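Local coordinates for epsin 1 (PDB 5LP0), which probably binds membranes rich in phosphatidylinositol 4,5-bisphosphate, bends them and promotes clathrin-coated invaginations during receptor-mediated endocytosis, at residues W49-L52 with N53-G56; G56-W59 with R60-Y63; N87-A90 with V91-L94; V39-S42 with E43-M47. All blocks are in the same frame, centred on the assembly; numbering follows the deposited sequence. Where two conformers were deposited one is given.

Contact 1 of 4, residues W49-L52 with N53-G56; sequences WKRL and NDHG
R51 and D54 approach each other at a slant just where helix 38-51 gives way to its following loop, with the guanidinium and carboxylate planes turned 40° apart. R51 CD comes to 4.0 Å from D54 OD1, and R51 NE stands 4.1 Å from the same oxygen. That oxygen lies well out of the guanidinium plane and no N-H points at it, which makes the pair neighbouring opposite charges and not a salt bridge. Each group has its main partner elsewhere: R51 NH1 bonds to T16 OG1, and D54 OD1 to H61 ND1. A bend in the R51 chain at chi2 (-81°) sets CD beside the carboxylate while the guanidinium runs on toward T16.

A type I beta turn places R51 and D54 three residues apart round a bend, closed by a weak bond from D54 N to R51 O at 3.3 Å. One residue earlier, N53 N donates to K50 O at 3.0 Å. A water donates hydrogen bonds to both K50 O and D54 OD2, the latter at 2.7 Å, and so bridges the helix end to the carboxylate. L52 turns elsewhere, onto A65 and M66 of helix 59-75.

R51 and H61 probably both bind the phosphoinositide, as in a close relative. Through its bond to H61 ND1, D54 is likely to orient the imidazole, and its nearby charge probably tempers the positive charge of R51 without pairing with it.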
loop_
_atom_site.group_PDB
_atom_site.type_symbol
_atom_site.label_atom_id
_atom_site.label_comp_id
_atom_site.label_asym_id
_atom_site.label_seq_id
_atom_site.Cartn_x
_atom_site.Cartn_y
_atom_site.Cartn_z
ATOM N N TRP A 49 -5.521 -4.640 -1.497
ATOM C CA TRP A 49 -5.330 -6.086 -1.374
ATOM C C TRP A 49 -5.344 -6.770 -2.734
ATOM O O TRP A 49 -4.551 -7.705 -2.967
ATOM C CB TRP A 49 -6.362 -6.731 -0.433
ATOM C CG TRP A 49 -6.283 -6.286 1.013
ATOM C CD1 TRP A 49 -7.277 -5.685 1.735
ATOM C CD2 TRP A 49 -5.166 -6.424 1.913
ATOM N NE1 TRP A 49 -6.843 -5.433 3.006
ATOM C CE2 TRP A 49 -5.553 -5.866 3.146
ATOM C CE3 TRP A 49 -3.882 -6.967 1.791
ATOM C CZ2 TRP A 49 -4.696 -5.819 4.258
ATOM C CZ3 TRP A 49 -3.030 -6.923 2.882
ATOM C CH2 TRP A 49 -3.444 -6.357 4.112
ATOM N N LYS A 50 -6.171 -6.291 -3.658
ATOM C CA LYS A 50 -6.164 -6.839 -5.008
ATOM C C LYS A 50 -4.819 -6.600 -5.681
ATOM O O LYS A 50 -4.242 -7.517 -6.266
ATOM C CB LYS A 50 -7.267 -6.215 -5.843
ATOM C CG LYS A 50 -8.665 -6.743 -5.504
ATOM C CD LYS A 50 -9.749 -6.084 -6.366
ATOM C CE LYS A 50 -11.172 -6.540 -5.961
ATOM N NZ LYS A 50 -12.200 -5.751 -6.685
ATOM N N ARG A 51 -4.283 -5.387 -5.590
ATOM C CA ARG A 51 -3.018 -5.079 -6.237
ATOM C C ARG A 51 -1.884 -5.877 -5.581
ATOM O O ARG A 51 -0.965 -6.317 -6.261
ATOM C CB ARG A 51 -2.751 -3.567 -6.183
ATOM C CG ARG A 51 -3.677 -2.757 -7.132
ATOM C CD ARG A 51 -3.114 -2.833 -8.556
ATOM N NE ARG A 51 -4.042 -2.688 -9.693
ATOM C CZ ARG A 51 -4.105 -1.628 -10.500
ATOM N NH1 ARG A 51 -3.391 -0.544 -10.254
ATOM N NH2 ARG A 51 -4.931 -1.624 -11.539
ATOM N N LEU A 52 -1.987 -6.124 -4.279
ATOM C CA LEU A 52 -1.004 -6.913 -3.549
ATOM C C LEU A 52 -1.037 -8.403 -3.916
ATOM O O LEU A 52 -0.129 -9.149 -3.540
ATOM C CB LEU A 52 -1.226 -6.765 -2.035
ATOM C CG LEU A 52 -0.789 -5.432 -1.418
ATOM C CD1 LEU A 52 -1.261 -5.357 0.016
ATOM C CD2 LEU A 52 0.728 -5.206 -1.475
ATOM N N ASN A 53 -2.065 -8.806 -4.657
ATOM C CA ASN A 53 -2.280 -10.199 -5.051
ATOM C C ASN A 53 -2.091 -10.414 -6.562
ATOM O O ASN A 53 -2.461 -11.461 -7.093
ATOM C CB ASN A 53 -3.717 -10.586 -4.649
ATOM C CG ASN A 53 -3.967 -12.081 -4.662
ATOM O OD1 ASN A 53 -3.085 -12.885 -4.338
ATOM N ND2 ASN A 53 -5.185 -12.463 -5.024
ATOM N N ASP A 54 -1.503 -9.438 -7.242
ATOM C CA ASP A 54 -1.068 -9.587 -8.639
ATOM C C ASP A 54 0.305 -10.266 -8.716
ATOM O O ASP A 54 0.966 -10.482 -7.688
ATOM C CB ASP A 54 -1.072 -8.220 -9.329
ATOM C CG ASP A 54 -2.474 -7.763 -9.717
ATOM O OD1 ASP A 54 -2.637 -6.558 -10.008
ATOM O OD2 ASP A 54 -3.397 -8.605 -9.748
ATOM N N HIS A 55 0.733 -10.617 -9.932
ATOM C CA HIS A 55 1.928 -11.409 -10.116
ATOM C C HIS A 55 2.606 -11.056 -11.421
ATOM O O HIS A 55 2.071 -10.346 -12.272
ATOM C CB HIS A 55 1.551 -12.892 -10.152
ATOM C CG HIS A 55 0.845 -13.366 -8.922
ATOM N ND1 HIS A 55 1.516 -13.761 -7.785
ATOM C CD2 HIS A 55 -0.475 -13.496 -8.647
ATOM C CE1 HIS A 55 0.640 -14.113 -6.860
ATOM N NE2 HIS A 55 -0.572 -13.967 -7.359
ATOM N N GLY A 56 3.795 -11.636 -11.576
ATOM C CA GLY A 56 4.517 -11.663 -12.843
ATOM C C GLY A 56 4.827 -10.285 -13.384
ATOM O O GLY A 56 5.388 -9.453 -12.684
HETATM O O HOH W 1 -5.267 -9.476 -7.977
HETATM O O HOH W 2 1.249 -11.056 -5.123
#

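Contact 2 of 4, residues G56-W59 with R60-Y63; sequences GKNW and RHVY
W59 has its CG between the backbone N and the carbonyl carbon (chi1 70°), which folds the indole back over the start of R60, and R60 has CG anti to its own N (chi1 -152°), which runs its chain alongside that ring. The evidence for the overlap is direct: W59 CG is 3.1 Å from R60 N, and R60 CB sits 4.1 Å from the centroid of the W59 six-membered ring, almost on its normal, as a CH-pi contact. A bend at chi3 then brings the guanidinium to the outer rim of the indole, R60 NH1 lying 3.7 Å from W59 CH2 with the planes 49° apart. A water linking K57 O to R60 N shares this ring face.

N58 and H61 lie side by side with amide and imidazole nearly parallel, N58 OD1 being 3.7 Å from H61 CE1. That oxygen is hydrogen-bonded to N18, and H61 ND1 to D54; H61 probably belongs to the phosphoinositide site. One turn after W59, Y63 N donates to W59 O at 3.0 Å, and Y63 CB packs 4.0 Å from W59 CZ3. With an alanine in place of W59, R60 CB would probably lose its ring face and Y63 CB its neighbour, leaving the R60 chain held mainly by its weak bond to N18 O.

The contact starts helix 59-75. Loop residues F97, Y99 and Q107 touch the indole, while V62 and Y63 face helix 108-122, where V111, N110 and K114 receive them.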
loop_
_atom_site.group_PDB
_atom_site.type_symbol
_atom_site.label_atom_id
_atom_site.label_comp_id
_atom_site.label_asym_id
_atom_site.label_seq_id
_atom_site.Cartn_x
_atom_site.Cartn_y
_atom_site.Cartn_z
ATOM N N GLY A 56 3.795 -11.636 -11.576
ATOM C CA GLY A 56 4.517 -11.663 -12.843
ATOM C C GLY A 56 4.827 -10.285 -13.384
ATOM O O GLY A 56 5.388 -9.453 -12.684
ATOM N N LYS A 57 4.421 -10.052 -14.628
ATOM C CA LYS A 57 4.646 -8.778 -15.306
ATOM C C LYS A 57 3.935 -7.621 -14.613
ATOM O O LYS A 57 4.224 -6.449 -14.881
ATOM C CB LYS A 57 4.204 -8.873 -16.776
ATOM C CG LYS A 57 2.700 -8.977 -16.972
ATOM C CD LYS A 57 2.355 -9.137 -18.432
ATOM C CE LYS A 57 0.886 -9.436 -18.629
ATOM N NZ LYS A 57 0.570 -9.648 -20.073
ATOM N N ASN A 58 3.005 -7.948 -13.718
ATOM C CA ASN A 58 2.307 -6.927 -12.925
ATOM C C ASN A 58 2.928 -6.745 -11.544
ATOM O O ASN A 58 2.303 -6.197 -10.644
ATOM C CB ASN A 58 0.836 -7.287 -12.783
ATOM C CG ASN A 58 0.070 -7.096 -14.066
ATOM O OD1 ASN A 58 0.163 -6.054 -14.726
ATOM N ND2 ASN A 58 -0.677 -8.115 -14.447
ATOM N N TRP A 59 4.175 -7.167 -11.380
ATOM C CA TRP A 59 4.879 -7.050 -10.102
ATOM C C TRP A 59 4.884 -5.636 -9.516
ATOM O O TRP A 59 4.850 -5.467 -8.277
ATOM C CB TRP A 59 6.317 -7.535 -10.224
ATOM C CG TRP A 59 7.177 -6.622 -11.033
ATOM C CD1 TRP A 59 7.396 -6.673 -12.389
ATOM C CD2 TRP A 59 7.951 -5.523 -10.543
ATOM N NE1 TRP A 59 8.238 -5.661 -12.761
ATOM C CE2 TRP A 59 8.607 -4.949 -11.650
ATOM C CE3 TRP A 59 8.159 -4.971 -9.270
ATOM C CZ2 TRP A 59 9.445 -3.841 -11.528
ATOM C CZ3 TRP A 59 8.992 -3.870 -9.154
ATOM C CH2 TRP A 59 9.633 -3.324 -10.273
ATOM N N ARG A 60 4.906 -4.603 -10.362
ATOM C CA ARG A 60 4.989 -3.247 -9.831
ATOM C C ARG A 60 3.664 -2.864 -9.136
ATOM O O ARG A 60 3.659 -2.022 -8.254
ATOM C CB ARG A 60 5.341 -2.218 -10.902
ATOM C CG ARG A 60 6.079 -1.037 -10.293
ATOM C CD ARG A 60 6.300 0.078 -11.293
ATOM N NE ARG A 60 6.997 -0.406 -12.480
ATOM C CZ ARG A 60 8.316 -0.408 -12.633
ATOM N NH1 ARG A 60 9.110 0.050 -11.672
ATOM N NH2 ARG A 60 8.844 -0.874 -13.760
ATOM N N HIS A 61 2.554 -3.498 -9.509
ATOM C CA HIS A 61 1.298 -3.332 -8.772
ATOM C C HIS A 61 1.550 -3.702 -7.333
ATOM O O HIS A 61 1.086 -3.017 -6.425
ATOM C CB HIS A 61 0.203 -4.274 -9.293
ATOM C CG HIS A 61 -0.408 -3.858 -10.594
ATOM N ND1 HIS A 61 -1.366 -4.619 -11.229
ATOM C CD2 HIS A 61 -0.192 -2.778 -11.383
ATOM C CE1 HIS A 61 -1.729 -4.016 -12.349
ATOM N NE2 HIS A 61 -1.051 -2.891 -12.454
ATOM N N VAL A 62 2.280 -4.791 -7.118
ATOM C CA VAL A 62 2.469 -5.325 -5.770
ATOM C C VAL A 62 3.435 -4.420 -5.011
ATOM O O VAL A 62 3.193 -4.023 -3.864
ATOM C CB VAL A 62 3.068 -6.769 -5.823
ATOM C CG1 VAL A 62 3.240 -7.339 -4.406
ATOM C CG2 VAL A 62 2.208 -7.706 -6.662
ATOM N N TYR A 63 4.536 -4.056 -5.658
ATOM C CA TYR A 63 5.532 -3.186 -5.036
ATOM C C TYR A 63 4.921 -1.834 -4.637
ATOM O O TYR A 63 5.033 -1.403 -3.481
ATOM C CB TYR A 63 6.684 -2.999 -6.016
ATOM C CG TYR A 63 7.860 -2.241 -5.460
ATOM C CD1 TYR A 63 8.762 -2.849 -4.601
ATOM C CD2 TYR A 63 8.072 -0.911 -5.804
ATOM C CE1 TYR A 63 9.850 -2.159 -4.105
ATOM C CE2 TYR A 63 9.148 -0.217 -5.308
ATOM C CZ TYR A 63 10.033 -0.846 -4.457
ATOM O OH TYR A 63 11.116 -0.144 -3.972
HETATM O O HOH W 3 4.922 -4.361 -13.286
#

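Contact 3 of 4, residues N87-A90 with V91-L94; sequences NIYA and VQTL
I88 lays its CG1 across the chain of Q92, one turn further on, with I88 CG1 and Q92 CG 4.0 Å apart. Q92 is extended beyond CG (chi2 174°), which carries its amide past I88 to the ring of Y89. There the amide lies at the ring edge, near its plane, next to CD1, with the two flat groups 43° apart; which end of the amide faces the ring is uncertain. On the inner side, I88 CD1 reaches 4.4 Å from V91 CB, a looser apolar touch.

The carbonyl of I88 anchors the turn by accepting two N-H groups. Q92 N and V91 N both come to 2.9 Å from I88 O, but the bond from Q92 is almost straight at its N-H (170°), whereas that from V91 is clearly bent (136°). T93 N continues the pattern to Y89 O at 2.9 Å, and the methyl T93 CG2 rests 3.5 Å from A90 O.

Residues I88, V91 and L94 turn to helix 108-122, meeting L122, L118, V119 and A115, whereas A90 and V91 receive W49 of helix 38-51. The bonds mix three- and four-residue spacing as the very short helix 89-92 runs into a 3-10 segment, so that this part of the chain forms a compact linker between the longer helices of the all-helical ENTH domain.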
loop_
_atom_site.group_PDB
_atom_site.type_symbol
_atom_site.label_atom_id
_atom_site.label_comp_id
_atom_site.label_asym_id
_atom_site.label_seq_id
_atom_site.Cartn_x
_atom_site.Cartn_y
_atom_site.Cartn_z
ATOM N N ASN A 87 -4.902 -9.124 8.384
ATOM C CA ASN A 87 -4.637 -9.794 7.118
ATOM C C ASN A 87 -3.154 -9.935 6.856
ATOM O O ASN A 87 -2.709 -9.820 5.715
ATOM C CB ASN A 87 -5.293 -9.045 5.969
ATOM C CG ASN A 87 -6.791 -9.153 5.994
ATOM O OD1 ASN A 87 -7.456 -8.330 6.605
ATOM N ND2 ASN A 87 -7.337 -10.181 5.331
ATOM N N ILE A 88 -2.391 -10.223 7.909
ATOM C CA ILE A 88 -0.933 -10.187 7.814
ATOM C C ILE A 88 -0.377 -11.221 6.824
ATOM O O ILE A 88 0.670 -10.981 6.220
ATOM C CB ILE A 88 -0.263 -10.332 9.187
ATOM C CG1 ILE A 88 1.218 -10.001 9.091
ATOM C CG2 ILE A 88 -0.436 -11.728 9.760
ATOM C CD1 ILE A 88 1.467 -8.560 8.719
ATOM N N TYR A 89 -1.055 -12.358 6.657
ATOM C CA TYR A 89 -0.583 -13.385 5.737
ATOM C C TYR A 89 -0.453 -12.842 4.314
ATOM O O TYR A 89 0.428 -13.250 3.576
ATOM C CB TYR A 89 -1.514 -14.615 5.725
ATOM C CG TYR A 89 -1.787 -15.254 7.070
ATOM C CD1 TYR A 89 -0.784 -15.434 7.995
ATOM C CD2 TYR A 89 -3.051 -15.739 7.379
ATOM C CE1 TYR A 89 -1.041 -16.036 9.229
ATOM C CE2 TYR A 89 -3.322 -16.346 8.607
ATOM C CZ TYR A 89 -2.316 -16.491 9.521
ATOM O OH TYR A 89 -2.574 -17.095 10.734
ATOM N N ALA A 90 -1.353 -11.936 3.922
ATOM C CA ALA A 90 -1.342 -11.325 2.598
ATOM C C ALA A 90 -0.109 -10.450 2.375
ATOM O O ALA A 90 0.285 -10.207 1.244
ATOM C CB ALA A 90 -2.608 -10.508 2.379
ATOM N N VAL A 91 0.518 -9.991 3.458
ATOM C CA VAL A 91 1.808 -9.310 3.335
ATOM C C VAL A 91 2.976 -10.319 3.445
ATOM O O VAL A 91 3.909 -10.293 2.648
ATOM C CB VAL A 91 1.959 -8.204 4.385
ATOM C CG1 VAL A 91 3.260 -7.419 4.152
ATOM C CG2 VAL A 91 0.762 -7.281 4.353
ATOM N N GLN A 92 2.897 -11.233 4.404
ATOM C CA GLN A 92 3.959 -12.226 4.616
ATOM C C GLN A 92 4.237 -13.058 3.369
ATOM O O GLN A 92 5.377 -13.374 3.076
ATOM C CB GLN A 92 3.594 -13.153 5.782
ATOM C CG GLN A 92 3.691 -12.484 7.116
ATOM C CD GLN A 92 3.195 -13.354 8.245
ATOM O OE1 GLN A 92 2.482 -14.331 8.021
ATOM N NE2 GLN A 92 3.578 -13.007 9.470
ATOM N N THR A 93 3.196 -13.390 2.610
ATOM C CA THR A 93 3.367 -14.225 1.438
ATOM C C THR A 93 4.287 -13.547 0.434
ATOM O O THR A 93 4.936 -14.226 -0.361
ATOM C CB THR A 93 2.023 -14.571 0.805
ATOM O OG1 THR A 93 2.219 -15.537 -0.209
ATOM C CG2 THR A 93 1.305 -13.353 0.189
ATOM N N LEU A 94 4.339 -12.221 0.476
ATOM C CA LEU A 94 5.112 -11.463 -0.497
ATOM C C LEU A 94 6.625 -11.558 -0.280
ATOM O O LEU A 94 7.405 -11.201 -1.165
ATOM C CB LEU A 94 4.668 -10.010 -0.517
ATOM C CG LEU A 94 3.180 -9.831 -0.862
ATOM C CD1 LEU A 94 2.784 -8.339 -0.793
ATOM C CD2 LEU A 94 2.830 -10.424 -2.215
#

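Contact 4 of 4, residues V39-S42 with E43-M47; sequences VAFS and EIMSM
A Met-aromatic contact one helical turn apart, between F41 and M45 on helix 38-51, is the main feature of this segment. M45 CG sits over one face of the F41 ring, 3.8 Å from its centroid and 15° off the normal, close enough for a CH-pi contact. M45 SD is farther out, 4.8 Å from the F41 centroid. With F41 CG anti to the backbone N (chi1 172°), the ring stands out from the helix with a face turned to the M45 chain. The first torsion of M45 sets CG over that face, and the bends beyond it leave SD oblique to the ring. M45 CG also touches the backbone, 3.3 Å from F41 O. The F41 ring makes a cation-pi contact with R79 as well.

Beside this pair, I44 CG1 packs 3.3 Å from A40 O, and I44 CD1 is 4.4 Å from A40 CB. Helical bonds run behind them: I44 N reaches A40 O at 2.8 Å, M45 N and S46 N bond to F41 O and S42 O, while E43 N to V39 O is weak. E43 runs alongside V39 instead, its OE1 hydrogen-bonded to S6. Replacing F41 by an alanine would probably leave M45 without the ring face it rests on and the R79 cation without its aromatic partner.

The chemistry divides the helix lengthwise: F41 and M45 face V80 and Q83 of helix 78-86, I44 meets I31 and L34 of helix 25-34, and the E43 carboxylate makes a polar link to the chain's N-terminal region.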
loop_
_atom_site.group_PDB
_atom_site.type_symbol
_atom_site.label_atom_id
_atom_site.label_comp_id
_atom_site.label_asym_id
_atom_site.label_seq_id
_atom_site.Cartn_x
_atom_site.Cartn_y
_atom_site.Cartn_z
ATOM N N VAL A 39 -16.986 4.376 4.105
ATOM C CA VAL A 39 -17.330 3.850 2.786
ATOM C C VAL A 39 -16.090 3.778 1.862
ATOM O O VAL A 39 -15.774 2.729 1.241
ATOM C CB VAL A 39 -18.470 4.675 2.135
ATOM C CG1 VAL A 39 -18.714 4.210 0.711
ATOM C CG2 VAL A 39 -19.749 4.561 2.964
ATOM N N ALA A 40 -15.372 4.894 1.804
ATOM C CA ALA A 40 -14.145 4.959 1.005
ATOM C C ALA A 40 -13.093 3.996 1.524
ATOM O O ALA A 40 -12.388 3.382 0.714
ATOM C CB ALA A 40 -13.596 6.365 0.955
ATOM N N PHE A 41 -12.992 3.815 2.830
ATOM C CA PHE A 41 -12.007 2.919 3.435
ATOM C C PHE A 41 -12.181 1.531 2.849
ATOM O O PHE A 41 -11.204 0.886 2.471
ATOM C CB PHE A 41 -12.198 2.871 4.941
ATOM C CG PHE A 41 -11.359 1.841 5.634
ATOM C CD1 PHE A 41 -10.109 2.163 6.155
ATOM C CD2 PHE A 41 -11.831 0.560 5.798
ATOM C CE1 PHE A 41 -9.342 1.210 6.817
ATOM C CE2 PHE A 41 -11.068 -0.404 6.441
ATOM C CZ PHE A 41 -9.815 -0.096 6.932
ATOM N N SER A 42 -13.414 1.033 2.813
ATOM C CA SER A 42 -13.623 -0.286 2.239
ATOM C C SER A 42 -13.195 -0.381 0.773
ATOM O O SER A 42 -12.601 -1.402 0.356
ATOM C CB SER A 42 -15.056 -0.726 2.400
ATOM O OG SER A 42 -15.244 -1.142 3.728
ATOM N N GLU A 43 -13.548 0.634 -0.014
ATOM C CA GLU A 43 -13.136 0.667 -1.432
ATOM C C GLU A 43 -11.606 0.662 -1.581
ATOM O O GLU A 43 -11.031 -0.046 -2.442
ATOM C CB GLU A 43 -13.740 1.891 -2.138
ATOM C CG GLU A 43 -15.270 1.877 -2.234
ATOM C CD GLU A 43 -15.874 3.251 -2.565
ATOM O OE1 GLU A 43 -15.172 4.281 -2.439
ATOM O OE2 GLU A 43 -17.066 3.297 -2.964
ATOM N N ILE A 44 -10.926 1.406 -0.713
ATOM C CA ILE A 44 -9.483 1.614 -0.812
ATOM C C ILE A 44 -8.811 0.305 -0.457
ATOM O O ILE A 44 -7.996 -0.210 -1.211
ATOM C CB ILE A 44 -9.032 2.737 0.141
ATOM C CG1 ILE A 44 -9.430 4.078 -0.448
ATOM C CG2 ILE A 44 -7.488 2.684 0.401
ATOM C CD1 ILE A 44 -9.409 5.219 0.550
ATOM N N MET A 45 -9.192 -0.282 0.648
ATOM C CA MET A 45 -8.510 -1.448 1.145
ATOM C C MET A 45 -8.736 -2.615 0.203
ATOM O O MET A 45 -7.800 -3.374 -0.081
ATOM C CB MET A 45 -8.972 -1.785 2.549
ATOM C CG MET A 45 -8.533 -0.737 3.559
ATOM S SD MET A 45 -6.750 -0.445 3.748
ATOM C CE MET A 45 -6.252 -1.938 4.620
ATOM N N SER A 46 -9.933 -2.753 -0.344
ATOM C CA SER A 46 -10.186 -3.857 -1.251
ATOM C C SER A 46 -9.243 -3.750 -2.447
ATOM O O SER A 46 -8.624 -4.759 -2.861
ATOM C CB SER A 46 -11.642 -3.834 -1.716
ATOM O OG SER A 46 -11.837 -4.850 -2.671
ATOM N N MET A 47 -9.142 -2.549 -3.016
ATOM C CA MET A 47 -8.281 -2.354 -4.173
ATOM C C MET A 47 -6.805 -2.578 -3.836
ATOM O O MET A 47 -6.053 -3.136 -4.631
ATOM C CB MET A 47 -8.516 -0.974 -4.785
ATOM C CG MET A 47 -7.897 -0.836 -6.175
ATOM S SD MET A 47 -8.698 -1.934 -7.386
ATOM C CE MET A 47 -7.315 -2.854 -8.060
#

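How the contacts relate
Helix 38-51 supplies both contact 4, over its first turns, and the first half of contact 1, at its end. Contacts 1 and 2 share G56 and together carry the chain into helix 59-75; they touch closely, with centres about 7 Å apart. Contact 1 is a surface contact of charges, waters and a turn, whereas contacts 2, 3 and 4 are partly buried and depend more on apolar or aromatic overlap. Probable phosphoinositide-binding residues occur in contacts 1 and 2, but not in 3 or 4. Contact 3 meets contact 1 through W49 and L52, and contact 2 where L94 packs on V62; contact 4 touches neither contact 2 nor contact 3.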